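Local coordinates for protein anaphase-promoting complex subunit cut9 (Schizosaccharomyces pombe, PDB 2XPI) that forms part of the anaphase-promoting complex, the E3 ubiquitin ligase that controls progression through mitosis and G1, and uses its TPR repeats to dimerise and to bind hcn1, at residues Thr440-Phe446 with Leu470-Leu476; Leu478-Val483 with His497-Ala501. All coordinates share one frame; numbering follows the deposited sequence.

Following the chain from its N terminus, residues 440-446 include the first turn of helix 442-454, the first helix of TPR 11. The chain returns along helix 457-470, and interaction 1 closes this loop where Leu470-Leu476 comes back beside the start of the repeat, linking TPR 11 to the entry of TPR 12. Helix 475-487 then carries the chain into interaction 2, which closes the shorter loop to helix 491-507 within TPR 12. The two loops follow in series, neither nested nor crossed, and share helix 475-487. Leu445 CD2 of TPR 11 packs on Glu480 CG of TPR 12, and Pro475 O lies against Ala501 CB within TPR 12, so both contacts hold helix 475-487.

Interaction 1: Thr440-Phe446 with Leu470-Leu476; sequences THLPYLF and LFQYDPL
The CA atoms of His441 and Leu470 lie 5.5 Å apart where the chain enters helix 442-454 and leaves helix 457-470, and the two segments then diverge to 8.3 Å between the CA atoms of Leu445 and Leu476. His441 is the hub of the contact. Its CG sits between the backbone N and carbonyl carbon (chi1 81°), a torsion that swings the imidazole across to the opposite segment. There NE2 donates to Asp474 OD2 over 2.9 Å in a nearly straight bond (163°), with the oxygen close to the imidazole plane and using its anti lone pair. Phe471 meets the same imidazole over one face: its ring edge is turned to that face, with centroids 5.0 Å apart and planes inclined at 57°, while its CB makes a CH-pi contact. A flat imidazole suits the place because its edge can bond while its face packs.

As N-cap of the helix beginning at Pro475, Asp474 also accepts from Leu476 N at OD1 over 2.9 Å, the amide approaching from above the carboxylate plane. Beyond the two segments, its OD2 pairs with a basic side chain on the chain of another protein in a salt bridge, so one carboxylate serves the helix start, the histidine and the partner. Apolar side chains complete the contact. Leu445 CD1 reaches both Asp474 OD2 and Leu476 CD1 (3.9 Å to the latter), and Leu476 CD1 meets the edge of the Phe446 ring. At the other end, His441 CB touches Leu470 CB at 3.8 Å and Leu470 CD2 packs against Tyr444 CE2. Such packing of one repeat's first helix against the start of the next is characteristic of a TPR superhelix, here at its partner-binding face, consistent with hcn1 binding by TPR 10-13.

Interaction 2: Leu478-Val483 with His497-Ala501; sequences LNELGV and HFQNA
Leu478 and Gly482 face His497, Phe498 and Ala501 across the antiparallel helix pair of a tetratricopeptide repeat, TPR 12; the axes of 478-483 and 497-501 come within 7.9 Å and run at 165°. Leu478 packs its CB against Ala501 CB at 4.1 Å and sets CD1 against the peptide bond between Asn500 and Ala501. Ala501 falls at a small consensus position of the second TPR helix, which lets Leu478 of the first helix pack close. Leu478 O meets His497 CB. One residue on, the backbone O of Asn479 lies at the edge of the Phe498 ring, 3.5 Å from CE1. Leu481 then sets its CB over a face of the His497 imidazole, 4.0 Å from the ring centroid and 20° off the normal, a CH-pi contact. Beyond the pair, Leu481 turns to Leu464 and Tyr468 of helix 457-470, in the preceding repeat. Gly482 is the small residue of the TPR signature: with no side chain between the helices, its CA lies 3.8 Å from His497 CB. Phe498, with CG anti to its carbonyl carbon (chi1 -60°), brings the CE1 and CZ end of its ring against the Gly482 carbonyl group, and also touches Asn521 and Leu522 of helix 516-528. Val483 makes a lighter contact, CG2 to Phe498 CE1 at 4.3 Å, while Phe498 CZ comes 3.4 Å from the carbonyl carbon of Gly482.

Interaction 1: Thr440-Phe446 with Leu470-Leu476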
# COMPACT_ATOMS: atom_id res chain seq x y z
N THR A 440 -25.09 -27.32 -3.49
CA THR A 440 -24.40 -28.22 -4.41
C THR A 440 -24.36 -29.59 -3.79
O THR A 440 -24.48 -29.72 -2.59
CB THR A 440 -23.03 -27.71 -4.80
OG1 THR A 440 -22.02 -28.42 -4.10
CG2 THR A 440 -22.92 -26.26 -4.48
N HIS A 441 -24.24 -30.61 -4.62
CA HIS A 441 -24.47 -31.97 -4.17
C HIS A 441 -23.22 -32.70 -3.69
O HIS A 441 -23.32 -33.72 -3.01
CB HIS A 441 -25.11 -32.79 -5.28
CG HIS A 441 -24.14 -33.29 -6.29
ND1 HIS A 441 -23.45 -32.45 -7.14
CD2 HIS A 441 -23.73 -34.55 -6.58
CE1 HIS A 441 -22.66 -33.17 -7.91
NE2 HIS A 441 -22.80 -34.45 -7.59
N LEU A 442 -22.05 -32.17 -4.02
CA LEU A 442 -20.81 -32.85 -3.70
C LEU A 442 -20.45 -32.97 -2.22
O LEU A 442 -20.06 -34.03 -1.78
CB LEU A 442 -19.65 -32.25 -4.49
CG LEU A 442 -19.58 -32.66 -5.95
CD1 LEU A 442 -18.40 -31.99 -6.60
CD2 LEU A 442 -19.45 -34.16 -6.08
N PRO A 443 -20.55 -31.88 -1.44
CA PRO A 443 -20.29 -32.05 0.00
C PRO A 443 -21.11 -33.13 0.71
O PRO A 443 -20.52 -33.83 1.52
CB PRO A 443 -20.60 -30.67 0.57
CG PRO A 443 -20.17 -29.75 -0.55
CD PRO A 443 -20.68 -30.46 -1.80
N TYR A 444 -22.39 -33.30 0.43
CA TYR A 444 -23.19 -34.39 1.02
C TYR A 444 -22.76 -35.75 0.48
O TYR A 444 -22.86 -36.77 1.18
CB TYR A 444 -24.67 -34.24 0.70
CG TYR A 444 -25.31 -33.08 1.41
CD1 TYR A 444 -24.74 -32.52 2.52
CD2 TYR A 444 -26.50 -32.56 0.95
CE1 TYR A 444 -25.31 -31.48 3.15
CE2 TYR A 444 -27.09 -31.51 1.57
CZ TYR A 444 -26.50 -30.97 2.67
OH TYR A 444 -27.10 -29.90 3.30
N LEU A 445 -22.34 -35.77 -0.78
CA LEU A 445 -21.74 -36.95 -1.37
C LEU A 445 -20.59 -37.41 -0.49
O LEU A 445 -20.54 -38.56 -0.05
CB LEU A 445 -21.22 -36.62 -2.75
CG LEU A 445 -21.38 -37.76 -3.74
CD1 LEU A 445 -20.87 -37.38 -5.12
CD2 LEU A 445 -20.68 -38.98 -3.19
N PHE A 446 -19.66 -36.49 -0.24
CA PHE A 446 -18.45 -36.84 0.48
C PHE A 446 -18.76 -37.20 1.94
O PHE A 446 -18.19 -38.15 2.49
CB PHE A 446 -17.45 -35.69 0.40
CG PHE A 446 -17.05 -35.33 -1.01
CD1 PHE A 446 -17.01 -36.27 -2.00
CD2 PHE A 446 -16.67 -34.02 -1.32
CE1 PHE A 446 -16.63 -35.93 -3.30
CE2 PHE A 446 -16.29 -33.67 -2.62
CZ PHE A 446 -16.27 -34.62 -3.61
N LEU A 470 -30.50 -32.80 -4.81
CA LEU A 470 -29.81 -31.68 -5.46
C LEU A 470 -29.35 -31.96 -6.91
O LEU A 470 -29.46 -31.11 -7.79
CB LEU A 470 -28.58 -31.32 -4.62
CG LEU A 470 -28.57 -30.12 -3.66
CD1 LEU A 470 -29.95 -29.51 -3.40
CD2 LEU A 470 -27.88 -30.48 -2.35
N PHE A 471 -28.79 -33.14 -7.17
CA PHE A 471 -28.31 -33.44 -8.52
C PHE A 471 -28.21 -34.95 -8.67
O PHE A 471 -27.56 -35.62 -7.87
CB PHE A 471 -26.97 -32.72 -8.80
CG PHE A 471 -26.38 -33.00 -10.17
CD1 PHE A 471 -26.95 -32.46 -11.32
CD2 PHE A 471 -25.24 -33.79 -10.30
CE1 PHE A 471 -26.42 -32.73 -12.58
CE2 PHE A 471 -24.69 -34.06 -11.56
CZ PHE A 471 -25.29 -33.53 -12.71
N GLN A 472 -28.87 -35.48 -9.70
CA GLN A 472 -29.02 -36.92 -9.84
C GLN A 472 -28.14 -37.59 -10.90
O GLN A 472 -28.19 -38.81 -11.04
CB GLN A 472 -30.50 -37.32 -10.02
CG GLN A 472 -31.32 -36.48 -11.02
CD GLN A 472 -31.71 -35.12 -10.48
OE1 GLN A 472 -31.11 -34.09 -10.84
NE2 GLN A 472 -32.69 -35.10 -9.58
N TYR A 473 -27.32 -36.82 -11.61
CA TYR A 473 -26.54 -37.37 -12.73
C TYR A 473 -25.01 -37.33 -12.57
O TYR A 473 -24.29 -36.94 -13.48
CB TYR A 473 -26.94 -36.69 -14.04
CG TYR A 473 -28.42 -36.76 -14.31
CD1 TYR A 473 -29.01 -37.94 -14.77
CD2 TYR A 473 -29.24 -35.66 -14.11
CE1 TYR A 473 -30.36 -38.01 -15.01
CE2 TYR A 473 -30.59 -35.72 -14.35
CZ TYR A 473 -31.15 -36.89 -14.80
OH TYR A 473 -32.50 -36.94 -15.03
N ASP A 474 -24.53 -37.78 -11.41
CA ASP A 474 -23.11 -37.89 -11.16
C ASP A 474 -22.80 -39.36 -10.84
O ASP A 474 -23.33 -39.92 -9.89
CB ASP A 474 -22.75 -36.97 -10.00
CG ASP A 474 -21.33 -37.18 -9.48
OD1 ASP A 474 -20.60 -38.09 -9.94
OD2 ASP A 474 -20.94 -36.40 -8.58
N PRO A 475 -21.93 -39.99 -11.65
CA PRO A 475 -21.63 -41.43 -11.59
C PRO A 475 -21.19 -41.86 -10.20
O PRO A 475 -21.45 -42.99 -9.80
CB PRO A 475 -20.45 -41.59 -12.54
CG PRO A 475 -20.39 -40.36 -13.35
CD PRO A 475 -21.02 -39.26 -12.56
N LEU A 476 -20.50 -40.97 -9.49
CA LEU A 476 -19.90 -41.25 -8.18
C LEU A 476 -20.97 -41.44 -7.12
O LEU A 476 -20.81 -42.20 -6.18
CB LEU A 476 -19.02 -40.08 -7.78
CG LEU A 476 -17.82 -40.31 -6.86
CD1 LEU A 476 -17.51 -39.03 -6.04
CD2 LEU A 476 -18.02 -41.53 -5.95

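Interaction 2: Leu478-Val483 with His497-Ala501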
# COMPACT_ATOMS: atom_id res chain seq x y z
N LEU A 478 -24.15 -42.42 -7.79
CA LEU A 478 -24.88 -43.65 -8.07
C LEU A 478 -24.08 -44.85 -7.59
O LEU A 478 -24.63 -45.81 -7.08
CB LEU A 478 -25.21 -43.77 -9.56
CG LEU A 478 -26.16 -42.70 -10.10
CD1 LEU A 478 -26.28 -42.79 -11.60
CD2 LEU A 478 -27.53 -42.79 -9.44
N ASN A 479 -22.77 -44.78 -7.74
CA ASN A 479 -21.94 -45.80 -7.14
C ASN A 479 -22.15 -45.87 -5.63
O ASN A 479 -22.35 -46.93 -5.08
CB ASN A 479 -20.46 -45.60 -7.47
CG ASN A 479 -19.59 -46.66 -6.82
OD1 ASN A 479 -19.18 -46.52 -5.67
ND2 ASN A 479 -19.35 -47.74 -7.54
N GLU A 480 -22.11 -44.72 -4.95
CA GLU A 480 -22.26 -44.71 -3.50
C GLU A 480 -23.65 -45.18 -3.04
O GLU A 480 -23.77 -45.88 -2.04
CB GLU A 480 -21.92 -43.33 -2.93
CG GLU A 480 -20.56 -42.82 -3.34
CD GLU A 480 -19.43 -43.78 -2.97
OE1 GLU A 480 -19.42 -44.28 -1.82
OE2 GLU A 480 -18.53 -44.03 -3.82
N LEU A 481 -24.70 -44.79 -3.75
CA LEU A 481 -26.03 -45.29 -3.43
C LEU A 481 -26.08 -46.82 -3.62
O LEU A 481 -26.84 -47.51 -2.94
CB LEU A 481 -27.06 -44.64 -4.33
CG LEU A 481 -27.50 -43.24 -3.91
CD1 LEU A 481 -28.17 -42.53 -5.09
CD2 LEU A 481 -28.43 -43.35 -2.70
N GLY A 482 -25.26 -47.32 -4.54
CA GLY A 482 -25.23 -48.73 -4.86
C GLY A 482 -24.50 -49.55 -3.81
O GLY A 482 -24.90 -50.66 -3.49
N VAL A 483 -23.43 -48.98 -3.26
CA VAL A 483 -22.70 -49.62 -2.17
C VAL A 483 -23.56 -49.70 -0.90
O VAL A 483 -23.33 -50.53 -0.02
CB VAL A 483 -21.40 -48.88 -1.87
CG1 VAL A 483 -20.77 -49.40 -0.59
CG2 VAL A 483 -20.44 -49.04 -3.03
N HIS A 497 -28.21 -49.35 -9.70
CA HIS A 497 -27.40 -48.17 -9.44
C HIS A 497 -26.04 -48.26 -10.10
O HIS A 497 -25.63 -47.34 -10.81
CB HIS A 497 -27.29 -47.91 -7.94
CG HIS A 497 -28.48 -47.22 -7.38
ND1 HIS A 497 -28.95 -47.45 -6.10
CD2 HIS A 497 -29.31 -46.29 -7.92
CE1 HIS A 497 -30.01 -46.70 -5.88
NE2 HIS A 497 -30.25 -45.98 -6.96
N PHE A 498 -25.33 -49.37 -9.89
CA PHE A 498 -24.06 -49.59 -10.59
C PHE A 498 -24.17 -49.50 -12.11
O PHE A 498 -23.32 -48.90 -12.76
CB PHE A 498 -23.45 -50.92 -10.20
CG PHE A 498 -23.15 -51.02 -8.75
CD1 PHE A 498 -22.62 -49.94 -8.07
CD2 PHE A 498 -23.41 -52.18 -8.06
CE1 PHE A 498 -22.35 -50.03 -6.74
CE2 PHE A 498 -23.13 -52.27 -6.73
CZ PHE A 498 -22.60 -51.19 -6.07
N GLN A 499 -25.21 -50.11 -12.68
CA GLN A 499 -25.38 -50.09 -14.13
C GLN A 499 -25.59 -48.67 -14.64
O GLN A 499 -25.21 -48.34 -15.76
CB GLN A 499 -26.53 -51.00 -14.57
CG GLN A 499 -26.12 -52.45 -14.75
CD GLN A 499 -27.33 -53.39 -14.87
OE1 GLN A 499 -27.16 -54.58 -15.18
NE2 GLN A 499 -28.53 -52.86 -14.63
N ASN A 500 -26.19 -47.82 -13.81
CA ASN A 500 -26.43 -46.44 -14.21
C ASN A 500 -25.24 -45.52 -14.04
O ASN A 500 -25.09 -44.57 -14.80
CB ASN A 500 -27.67 -45.89 -13.52
CG ASN A 500 -28.83 -45.78 -14.47
OD1 ASN A 500 -29.62 -46.71 -14.62
ND2 ASN A 500 -28.91 -44.64 -15.15
N ALA A 501 -24.40 -45.80 -13.05
CA ALA A 501 -23.13 -45.11 -12.94
C ALA A 501 -22.37 -45.34 -14.23
O ALA A 501 -21.97 -44.39 -14.90
CB ALA A 501 -22.33 -45.64 -11.76